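4-oxalocrotonate tautomerase (Thermus thermophilus, PDB 3ABF) is probably a small enzyme of the tautomerase superfamily, its short chain built round a beta-alpha-beta unit and assembled as six copies. Local coordinates at residues A[2-7]-A[39-44]; A[8-13]-A[43-48]. All blocks are in the same frame, centred on the assembly; numbering follows the deposited sequence.

Interaction 1: A[2-7]-A[39-44]. With SO4 (sulfate ion), chain G; SO4 (sulfate ion), chain I.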
loop_
_atom_site.group_PDB
_atom_site.type_symbol
_atom_site.label_atom_id
_atom_site.label_comp_id
_atom_site.label_asym_id
_atom_site.label_seq_id
_atom_site.Cartn_x
_atom_site.Cartn_y
_atom_site.Cartn_z
ATOM N N VAL A 2 12.768 -1.808 -9.175
ATOM C CA VAL A 2 12.145 -0.615 -8.611
ATOM C C VAL A 2 10.683 -0.681 -9.029
ATOM O O VAL A 2 10.376 -1.023 -10.177
ATOM C CB VAL A 2 12.770 0.692 -9.171
ATOM C CG1 VAL A 2 11.969 1.900 -8.704
ATOM C CG2 VAL A 2 14.219 0.822 -8.688
ATOM N N VAL A 3 9.779 -0.386 -8.103
ATOM C CA VAL A 3 8.355 -0.411 -8.428
ATOM C C VAL A 3 7.782 0.987 -8.276
ATOM O O VAL A 3 7.937 1.630 -7.236
ATOM C CB VAL A 3 7.550 -1.373 -7.511
ATOM C CG1 VAL A 3 6.069 -1.379 -7.930
ATOM C CG2 VAL A 3 8.118 -2.772 -7.586
ATOM N N LEU A 4 7.133 1.460 -9.330
ATOM C CA LEU A 4 6.516 2.769 -9.321
ATOM C C LEU A 4 5.010 2.541 -9.336
ATOM O O LEU A 4 4.479 1.991 -10.301
ATOM C CB LEU A 4 6.913 3.554 -10.571
ATOM C CG LEU A 4 8.416 3.642 -10.866
ATOM C CD1 LEU A 4 8.634 4.384 -12.175
ATOM C CD2 LEU A 4 9.121 4.347 -9.729
ATOM N N LYS A 5 4.329 2.946 -8.268
ATOM C CA LYS A 5 2.883 2.789 -8.210
ATOM C C LYS A 5 2.294 4.165 -8.409
ATOM O O LYS A 5 2.639 5.103 -7.693
ATOM C CB LYS A 5 2.418 2.217 -6.855
ATOM C CG LYS A 5 0.936 1.895 -6.888
ATOM C CD LYS A 5 0.434 1.112 -5.677
ATOM C CE LYS A 5 0.207 2.021 -4.495
ATOM N NZ LYS A 5 -0.589 1.327 -3.441
ATOM N N VAL A 6 1.428 4.297 -9.405
ATOM C CA VAL A 6 0.799 5.577 -9.692
ATOM C C VAL A 6 -0.658 5.526 -9.274
ATOM O O VAL A 6 -1.418 4.701 -9.773
ATOM C CB VAL A 6 0.834 5.899 -11.204
ATOM C CG1 VAL A 6 0.278 7.306 -11.459
ATOM C CG2 VAL A 6 2.264 5.747 -11.742
ATOM N N THR A 7 -1.052 6.396 -8.355
ATOM C CA THR A 7 -2.443 6.426 -7.936
ATOM C C THR A 7 -3.080 7.597 -8.667
ATOM O O THR A 7 -2.619 8.729 -8.557
ATOM C CB THR A 7 -2.562 6.597 -6.416
ATOM O OG1 THR A 7 -1.911 5.496 -5.771
ATOM C CG2 THR A 7 -4.021 6.615 -5.989
ATOM N N VAL A 39 12.230 -2.279 -13.940
ATOM C CA VAL A 39 11.411 -1.140 -13.560
ATOM C C VAL A 39 9.968 -1.570 -13.823
ATOM O O VAL A 39 9.580 -1.818 -14.972
ATOM C CB VAL A 39 11.757 0.104 -14.397
ATOM C CG1 VAL A 39 10.805 1.237 -14.069
ATOM C CG2 VAL A 39 13.193 0.528 -14.117
ATOM N N ARG A 40 9.187 -1.694 -12.753
ATOM C CA ARG A 40 7.793 -2.111 -12.869
ATOM C C ARG A 40 6.900 -0.929 -12.554
ATOM O O ARG A 40 7.165 -0.169 -11.625
ATOM C CB ARG A 40 7.474 -3.236 -11.879
ATOM C CG ARG A 40 8.456 -4.408 -11.883
ATOM C CD ARG A 40 8.452 -5.164 -13.191
ATOM N NE ARG A 40 7.198 -5.882 -13.403
ATOM C CZ ARG A 40 7.119 -7.163 -13.756
ATOM N NH1 ARG A 40 8.225 -7.876 -13.933
ATOM N NH2 ARG A 40 5.937 -7.734 -13.937
ATOM N N VAL A 41 5.843 -0.763 -13.333
ATOM C CA VAL A 41 4.912 0.318 -13.081
ATOM C C VAL A 41 3.531 -0.279 -12.882
ATOM O O VAL A 41 3.094 -1.150 -13.638
ATOM C CB VAL A 41 4.862 1.330 -14.237
ATOM C CG1 VAL A 41 3.872 2.441 -13.898
ATOM C CG2 VAL A 41 6.253 1.936 -14.456
ATOM N N ILE A 42 2.857 0.176 -11.838
ATOM C CA ILE A 42 1.516 -0.298 -11.555
ATOM C C ILE A 42 0.621 0.923 -11.529
ATOM O O ILE A 42 0.933 1.925 -10.863
ATOM C CB ILE A 42 1.435 -1.001 -10.180
ATOM C CG1 ILE A 42 2.270 -2.282 -10.196
ATOM C CG2 ILE A 42 -0.031 -1.316 -9.847
ATOM C CD1 ILE A 42 2.356 -2.982 -8.835
ATOM N N LEU A 43 -0.483 0.848 -12.260
ATOM C CA LEU A 43 -1.421 1.943 -12.279
ATOM C C LEU A 43 -2.561 1.548 -11.362
ATOM O O LEU A 43 -3.324 0.618 -11.649
ATOM C CB LEU A 43 -1.932 2.208 -13.706
ATOM C CG LEU A 43 -0.845 2.538 -14.740
ATOM C CD1 LEU A 43 -1.480 2.902 -16.075
ATOM C CD2 LEU A 43 -0.011 3.711 -14.249
ATOM N N TYR A 44 -2.633 2.226 -10.229
ATOM C CA TYR A 44 -3.688 1.988 -9.252
ATOM C C TYR A 44 -4.745 3.041 -9.562
ATOM O O TYR A 44 -4.652 4.165 -9.100
ATOM C CB TYR A 44 -3.150 2.197 -7.842
ATOM C CG TYR A 44 -4.206 2.138 -6.761
ATOM C CD1 TYR A 44 -4.039 2.841 -5.566
ATOM C CD2 TYR A 44 -5.383 1.414 -6.938
ATOM C CE1 TYR A 44 -5.015 2.830 -4.582
ATOM C CE2 TYR A 44 -6.379 1.405 -5.948
ATOM C CZ TYR A 44 -6.183 2.116 -4.779
ATOM O OH TYR A 44 -7.151 2.132 -3.794
HETATM S S SO4 G . -0.456 3.284 -0.479
HETATM O O1 SO4 G . -1.465 2.297 -0.895
HETATM O O2 SO4 G . 0.056 2.962 0.863
HETATM O O3 SO4 G . 0.654 3.263 -1.444
HETATM O O4 SO4 G . -1.065 4.625 -0.468
HETATM S S SO4 I . 1.705 -1.510 -2.318
HETATM O O1 SO4 I . 1.910 -2.956 -2.406
HETATM O O2 SO4 I . 1.457 -1.138 -0.917
HETATM O O3 SO4 I . 2.898 -0.801 -2.796
HETATM O O4 SO4 I . 0.546 -1.145 -3.151
#
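The amine NZ of K5, whose side chain lies against I42 and Y44, donates to three sulfate oxygens. Two belong to one ion, O1 and O3 of SO4 chain G, and the third is O4 of SO4 chain I, at 2.7 Å from K5 NZ. The K5 amines of other subunits donate to the same two ions, so the anions probably offset the positive charges gathered there. CG of K5 stands opposite its backbone N (chi1 -173°), which lays the aliphatic part beside the neighbouring strand, CG 4.2 Å from CB of Y44; a bend at chi3 (80°) then turns the end to the sulfates. Farther along this face, T7 and Y44 extend abreast: T7 OG1 meets the edge of the tyrosine ring near its plane, 3.4 Å from Y44 CD1. V3 CG1 closes the row on CD1 of I42. On the reverse face L4 CD1 straddles two valines, 4.1 Å from V41 CG2 and slightly farther from V39 CG1. V6 and L43 run alongside each other, V6 CB 3.8 Å from L43 CD2. Helix 14-31 packs on this apolar side, with L24 on V6 and T25 on V39 and V41. Between the faces, five backbone hydrogen bonds tie V2, L4 and V6 to R40, I42 and Y44; L4 N to R40 O, at 2.8 Å, is nearly straight. Residues 3-7 pair antiparallel with a strand of the second subunit, and R40 and V41 with one of the third. Two parallel strands joined through a helix form the beta-alpha-beta unit of the tautomerase fold.

Interaction 2: A[8-13]-A[43-48]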
loop_
_atom_site.group_PDB
_atom_site.type_symbol
_atom_site.label_atom_id
_atom_site.label_comp_id
_atom_site.label_asym_id
_atom_site.label_seq_id
_atom_site.Cartn_x
_atom_site.Cartn_y
_atom_site.Cartn_z
ATOM N N LEU A 8 -4.118 7.306 -9.452
ATOM C CA LEU A 8 -4.819 8.332 -10.219
ATOM C C LEU A 8 -6.250 7.895 -10.489
ATOM O O LEU A 8 -6.580 6.722 -10.347
ATOM C CB LEU A 8 -4.112 8.578 -11.557
ATOM C CG LEU A 8 -4.177 7.467 -12.616
ATOM C CD1 LEU A 8 -3.481 7.950 -13.873
ATOM C CD2 LEU A 8 -3.521 6.182 -12.115
ATOM N N LEU A 9 -7.100 8.838 -10.884
ATOM C CA LEU A 9 -8.490 8.518 -11.166
ATOM C C LEU A 9 -8.574 7.680 -12.422
ATOM O O LEU A 9 -7.822 7.903 -13.377
ATOM C CB LEU A 9 -9.313 9.797 -11.342
ATOM C CG LEU A 9 -9.611 10.613 -10.078
ATOM C CD1 LEU A 9 -10.270 11.927 -10.474
ATOM C CD2 LEU A 9 -10.525 9.820 -9.141
ATOM N N GLU A 10 -9.504 6.725 -12.416
ATOM C CA GLU A 10 -9.716 5.837 -13.542
ATOM C C GLU A 10 -10.242 6.630 -14.740
ATOM O O GLU A 10 -10.878 7.666 -14.565
ATOM C CB GLU A 10 -10.723 4.747 -13.149
ATOM C CG GLU A 10 -10.850 3.618 -14.159
ATOM C CD GLU A 10 -11.544 2.382 -13.586
ATOM O OE1 GLU A 10 -11.683 1.392 -14.329
ATOM O OE2 GLU A 10 -11.946 2.392 -12.399
ATOM N N GLY A 11 -9.968 6.158 -15.951
ATOM C CA GLY A 11 -10.490 6.861 -17.109
ATOM C C GLY A 11 -9.524 7.328 -18.179
ATOM O O GLY A 11 -9.939 7.591 -19.310
ATOM N N ARG A 12 -8.243 7.439 -17.852
ATOM C CA ARG A 12 -7.283 7.897 -18.850
ATOM C C ARG A 12 -7.300 6.963 -20.058
ATOM O O ARG A 12 -7.429 5.745 -19.913
ATOM C CB ARG A 12 -5.879 7.951 -18.250
ATOM C CG ARG A 12 -5.750 8.887 -17.061
ATOM C CD ARG A 12 -5.822 10.339 -17.470
ATOM N NE ARG A 12 -5.631 11.228 -16.325
ATOM C CZ ARG A 12 -5.235 12.496 -16.417
ATOM N NH1 ARG A 12 -5.090 13.232 -15.322
ATOM N NH2 ARG A 12 -4.972 13.026 -17.607
ATOM N N PRO A 13 -7.175 7.524 -21.271
ATOM C CA PRO A 13 -7.180 6.699 -22.483
ATOM C C PRO A 13 -5.934 5.827 -22.592
ATOM O O PRO A 13 -4.883 6.162 -22.051
ATOM C CB PRO A 13 -7.262 7.734 -23.597
ATOM C CG PRO A 13 -6.488 8.883 -23.028
ATOM C CD PRO A 13 -7.015 8.949 -21.609
ATOM N N LEU A 43 -0.483 0.848 -12.260
ATOM C CA LEU A 43 -1.421 1.943 -12.279
ATOM C C LEU A 43 -2.561 1.548 -11.362
ATOM O O LEU A 43 -3.324 0.618 -11.649
ATOM C CB LEU A 43 -1.932 2.208 -13.706
ATOM C CG LEU A 43 -0.845 2.538 -14.740
ATOM C CD1 LEU A 43 -1.480 2.902 -16.075
ATOM C CD2 LEU A 43 -0.011 3.711 -14.249
ATOM N N TYR A 44 -2.633 2.226 -10.229
ATOM C CA TYR A 44 -3.688 1.988 -9.252
ATOM C C TYR A 44 -4.745 3.041 -9.562
ATOM O O TYR A 44 -4.652 4.165 -9.100
ATOM C CB TYR A 44 -3.150 2.197 -7.842
ATOM C CG TYR A 44 -4.206 2.138 -6.761
ATOM C CD1 TYR A 44 -4.039 2.841 -5.566
ATOM C CD2 TYR A 44 -5.383 1.414 -6.938
ATOM C CE1 TYR A 44 -5.015 2.830 -4.582
ATOM C CE2 TYR A 44 -6.379 1.405 -5.948
ATOM C CZ TYR A 44 -6.183 2.116 -4.779
ATOM O OH TYR A 44 -7.151 2.132 -3.794
ATOM N N GLU A 45 -5.737 2.665 -10.363
ATOM C CA GLU A 45 -6.788 3.584 -10.761
ATOM C C GLU A 45 -7.935 3.531 -9.766
ATOM O O GLU A 45 -8.519 2.463 -9.508
ATOM C CB GLU A 45 -7.286 3.222 -12.167
ATOM C CG GLU A 45 -6.219 3.369 -13.248
ATOM C CD GLU A 45 -6.715 2.937 -14.617
ATOM O OE1 GLU A 45 -6.649 1.730 -14.939
ATOM O OE2 GLU A 45 -7.193 3.811 -15.366
ATOM N N VAL A 46 -8.266 4.685 -9.209
ATOM C CA VAL A 46 -9.329 4.736 -8.222
ATOM C C VAL A 46 -10.568 5.396 -8.797
ATOM O O VAL A 46 -10.486 6.291 -9.639
ATOM C CB VAL A 46 -8.871 5.469 -6.949
ATOM C CG1 VAL A 46 -7.558 4.864 -6.463
ATOM C CG2 VAL A 46 -8.700 6.937 -7.218
ATOM N N ARG A 47 -11.723 4.928 -8.351
ATOM C CA ARG A 47 -12.969 5.472 -8.841
ATOM C C ARG A 47 -13.296 6.757 -8.109
ATOM O O ARG A 47 -12.787 7.010 -7.028
ATOM C CB ARG A 47 -14.080 4.429 -8.699
ATOM C CG ARG A 47 -13.755 3.157 -9.507
ATOM C CD ARG A 47 -15.008 2.393 -9.872
ATOM N NE ARG A 47 -15.612 1.751 -8.708
ATOM C CZ ARG A 47 -15.178 0.612 -8.178
ATOM N NH1 ARG A 47 -15.792 0.101 -7.117
ATOM N NH2 ARG A 47 -14.130 -0.015 -8.712
ATOM N N ARG A 48 -14.145 7.580 -8.705
ATOM C CA ARG A 48 -14.491 8.851 -8.086
ATOM C C ARG A 48 -15.177 8.740 -6.733
ATOM O O ARG A 48 -15.084 9.662 -5.928
ATOM C CB ARG A 48 -15.333 9.684 -9.053
ATOM C CG ARG A 48 -14.503 10.274 -10.191
ATOM C CD ARG A 48 -15.373 11.101 -11.122
ATOM N NE ARG A 48 -14.587 11.943 -12.019
ATOM C CZ ARG A 48 -13.661 11.485 -12.852
ATOM N NH1 ARG A 48 -12.994 12.321 -13.636
ATOM N NH2 ARG A 48 -13.394 10.195 -12.896
HETATM O O HOH W 1 -6.796 6.458 -15.385
HETATM O O HOH W 2 -8.790 3.647 -17.444
#
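The side chain of L9 runs roughly perpendicular to that of R48 where the two parallel strands of the beta-alpha-beta unit end and begin to diverge. CD1 of L9 sits over the centre of the R48 guanidinium, 4.1 Å above its plane, while the carbonyl O of E10 lies at the edge of that group. The other branch of the leucine, CD2, meets V46 CG2 obliquely at 3.9 Å. F58 packs on both L9 and R48, and W51 on both L9 and V46. V46 in turn puts CG1 over one face of the Y44 ring, offset toward the rim.

L8 and E45 project together on the same face. L8 holds CG in the crowded position between its backbone N and carbonyl carbon (chi1 70°), which sets CD2 4.1 Å from E45 CG. E10 instead lies crosswise to E45, their carboxylate planes 51° apart, and its CG approaches E45 OE2 at 3.9 Å. Partners beyond the two segments take up these acids: E10 OE1 forms a salt bridge with R47 of the third subunit, and E45 OE1 one with K17 as well as a hydrogen bond with Q50 of the third subunit. Within the chain E10 OE2 touches the aliphatic part of R47, 3.5 Å from its CG.

Backbone hydrogen bonds continue to the end of the pairing, from L8 N to Y44 O, V46 N to L8 O and E10 N to V46 O. Past it, water takes over. One water lies 2.7 Å from E45 OE2 and also joins L9 O and R12 N. A second, accepting from G11 N, donates to E45 OE2 with its O 2.6 Å from that OE2.

In the fold
Interactions 1 and 2 follow the same pair of strands, 2-9 and 39-46, from their regular pairing to the point where they part. They share L43 and Y44 and meet directly where T7 CG2 packs on V46 CG1. Interaction 1 is buried and regular: matched valines and leucines under helix 14-31 on one face, and K5 with its sulfates on the other. Interaction 2 is only partly buried, with arginines and glutamates at its margin and two waters tying a glutamate to the departing loop. Both reach the third subunit, but interaction 1 does so partly by extending the sheet, whereas interaction 2 adds a salt bridge between side chains.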